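Local coordinates for DPS Protein (PDB 1N1Q), which oxidises Fe(II) at ferroxidase centres between subunits, probably storing the iron as a mineral inside its hollow dodecamer and shielding DNA from oxidative damage, at residues L12-V17 with E62-I67. Sequence-based numbering, arbitrary orientation.
Sequences LLNRQV and ERVLSI. With FEO (mu-oxo-diiron), chain E.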
loop_
_atom_site.group_PDB
_atom_site.type_symbol
_atom_site.label_atom_id
_atom_site.label_comp_id
_atom_site.label_asym_id
_atom_site.label_seq_id
_atom_site.Cartn_x
_atom_site.Cartn_y
_atom_site.Cartn_z
ATOM N N LEU A 12 -4.735 -8.169 35.258
ATOM C CA LEU A 12 -4.151 -6.874 35.570
ATOM C C LEU A 12 -3.548 -6.247 34.322
ATOM O O LEU A 12 -3.573 -5.028 34.150
ATOM C CB LEU A 12 -3.088 -7.026 36.658
ATOM C CG LEU A 12 -3.704 -7.378 38.017
ATOM C CD1 LEU A 12 -2.608 -7.666 39.023
ATOM C CD2 LEU A 12 -4.578 -6.219 38.487
ATOM N N LEU A 13 -3.002 -7.088 33.451
ATOM C CA LEU A 13 -2.428 -6.618 32.198
ATOM C C LEU A 13 -3.546 -6.028 31.332
ATOM O O LEU A 13 -3.407 -4.937 30.786
ATOM C CB LEU A 13 -1.752 -7.787 31.470
ATOM C CG LEU A 13 -0.241 -7.741 31.171
ATOM C CD1 LEU A 13 0.484 -6.842 32.151
ATOM C CD2 LEU A 13 0.309 -9.157 31.216
ATOM N N ASN A 14 -4.652 -6.754 31.217
ATOM C CA ASN A 14 -5.783 -6.296 30.409
ATOM C C ASN A 14 -6.399 -5.008 30.938
ATOM O O ASN A 14 -7.003 -4.245 30.187
ATOM C CB ASN A 14 -6.857 -7.389 30.304
ATOM C CG ASN A 14 -6.598 -8.346 29.148
ATOM O OD1 ASN A 14 -6.112 -7.932 28.099
ATOM N ND2 ASN A 14 -6.943 -9.620 29.324
ATOM N N ARG A 15 -6.243 -4.769 32.233
ATOM C CA ARG A 15 -6.761 -3.557 32.855
ATOM C C ARG A 15 -6.017 -2.373 32.240
ATOM O O ARG A 15 -6.597 -1.323 31.980
ATOM C CB ARG A 15 -6.507 -3.603 34.355
ATOM C CG ARG A 15 -7.564 -2.920 35.195
ATOM C CD ARG A 15 -7.348 -1.426 35.305
ATOM N NE ARG A 15 -7.842 -0.944 36.592
ATOM C CZ ARG A 15 -7.365 -1.356 37.765
ATOM N NH1 ARG A 15 -6.383 -2.251 37.808
ATOM N NH2 ARG A 15 -7.878 -0.888 38.897
ATOM N N GLN A 16 -4.721 -2.554 32.008
ATOM C CA GLN A 16 -3.912 -1.500 31.421
ATOM C C GLN A 16 -4.138 -1.409 29.917
ATOM O O GLN A 16 -3.998 -0.344 29.320
ATOM C CB GLN A 16 -2.436 -1.723 31.747
ATOM C CG GLN A 16 -2.145 -1.671 33.238
ATOM C CD GLN A 16 -2.826 -0.493 33.923
ATOM O OE1 GLN A 16 -2.736 0.645 33.459
ATOM N NE2 GLN A 16 -3.514 -0.763 35.030
ATOM N N VAL A 17 -4.478 -2.536 29.302
ATOM C CA VAL A 17 -4.776 -2.545 27.877
ATOM C C VAL A 17 -6.001 -1.654 27.722
ATOM O O VAL A 17 -6.048 -0.797 26.846
ATOM C CB VAL A 17 -5.126 -3.969 27.361
ATOM C CG1 VAL A 17 -5.756 -3.877 25.971
ATOM C CG2 VAL A 17 -3.868 -4.834 27.294
ATOM N N GLU A 62 0.064 -8.115 23.640
ATOM C CA GLU A 62 0.890 -9.232 23.216
ATOM C C GLU A 62 1.568 -9.948 24.370
ATOM O O GLU A 62 1.876 -11.135 24.262
ATOM C CB GLU A 62 1.887 -8.772 22.146
ATOM C CG GLU A 62 1.157 -8.546 20.832
ATOM C CD GLU A 62 2.024 -8.041 19.708
ATOM O OE1 GLU A 62 3.204 -7.713 19.945
ATOM O OE2 GLU A 62 1.505 -7.962 18.578
ATOM N N ARG A 63 1.772 -9.243 25.478
ATOM C CA ARG A 63 2.355 -9.875 26.653
ATOM C C ARG A 63 1.260 -10.795 27.211
ATOM O O ARG A 63 1.542 -11.899 27.682
ATOM C CB ARG A 63 2.779 -8.823 27.691
ATOM C CG ARG A 63 3.405 -9.407 28.956
ATOM C CD ARG A 63 4.627 -10.268 28.635
ATOM N NE ARG A 63 5.024 -11.092 29.774
ATOM C CZ ARG A 63 5.791 -12.172 29.682
ATOM N NH1 ARG A 63 6.255 -12.562 28.503
ATOM N NH2 ARG A 63 6.066 -12.879 30.766
ATOM N N VAL A 64 0.008 -10.341 27.147
ATOM C CA VAL A 64 -1.116 -11.153 27.617
ATOM C C VAL A 64 -1.119 -12.464 26.833
ATOM O O VAL A 64 -1.223 -13.548 27.402
ATOM C CB VAL A 64 -2.477 -10.441 27.390
ATOM C CG1 VAL A 64 -3.630 -11.434 27.573
ATOM C CG2 VAL A 64 -2.629 -9.276 28.364
ATOM N N LEU A 65 -1.004 -12.350 25.517
ATOM C CA LEU A 65 -0.979 -13.523 24.655
ATOM C C LEU A 65 0.214 -14.426 24.984
ATOM O O LEU A 65 0.093 -15.648 24.993
ATOM C CB LEU A 65 -0.896 -13.091 23.187
ATOM C CG LEU A 65 -2.122 -12.394 22.583
ATOM C CD1 LEU A 65 -1.725 -11.643 21.323
ATOM C CD2 LEU A 65 -3.192 -13.431 22.281
ATOM N N SER A 66 1.362 -13.809 25.256
ATOM C CA SER A 66 2.579 -14.538 25.576
ATOM C C SER A 66 2.490 -15.346 26.864
ATOM O O SER A 66 3.266 -16.284 27.050
ATOM C CB SER A 66 3.761 -13.571 25.655
ATOM O OG SER A 66 4.017 -13.002 24.384
ATOM N N ILE A 67 1.561 -14.996 27.751
ATOM C CA ILE A 67 1.421 -15.757 28.985
ATOM C C ILE A 67 0.166 -16.633 28.968
ATOM O O ILE A 67 -0.230 -17.175 29.993
ATOM C CB ILE A 67 1.391 -14.840 30.235
ATOM C CG1 ILE A 67 0.232 -13.843 30.134
ATOM C CG2 ILE A 67 2.738 -14.145 30.399
ATOM C CD1 ILE A 67 -0.115 -13.191 31.478
HETATM FE FE1 FEO E . 1.704 -6.359 17.280
HETATM FE FE2 FEO E . 4.823 -7.421 16.718
HETATM O O FEO E . 3.304 -6.243 16.264
HETATM O O HOH W 1 4.584 -8.896 15.118
#
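L13 and V64 face each other where helices 4-33 and 39-66 of the ferritin-like four-helix bundle run antiparallel, the axes of their short segments 9.8 Å apart at an angle of 160°. The CA atoms of this pair come within 6.6 Å, and their side chains run alongside each other in opposite senses, with L13 CB resting 3.6 Å from V64 CG2. Having passed V64, the L13 branch ends at CD2, which lies 3.8 Å from R63 CG and also meets the CD1 end of I67, the first residue to leave the helical conformation. L13 therefore packs against the last turn of helix 39-66, and it also touches T126 and L130 of helix 124-148. N14 lies across V64, nearly perpendicular to it, bringing OD1 to 3.7 Å from V64 CG2. Its amide is held by the segment that follows helix 39-66, OD1 accepting from I72 N and ND2 donating to S70 O, so N14 ties helix 4-33 to that loop. R63 has CG anti to the backbone N (chi1 -180°), where the methylene touches L13, while the guanidinium continues to a salt bridge with D123 and a hydrogen bond to T126; I67 CG2 lies over one of its faces, near the edge of the group. E62 takes no part in this packing; its carboxylate reaches the di-iron ferroxidase centre, where D58 and H31 of the second subunit bind the same iron, a site shared between two subunits. E62 O is gripped by S66 N and S66 OG, one on each side of the carbonyl plane, and E62 OE2 binds the iron FE1 at 2.1 Å.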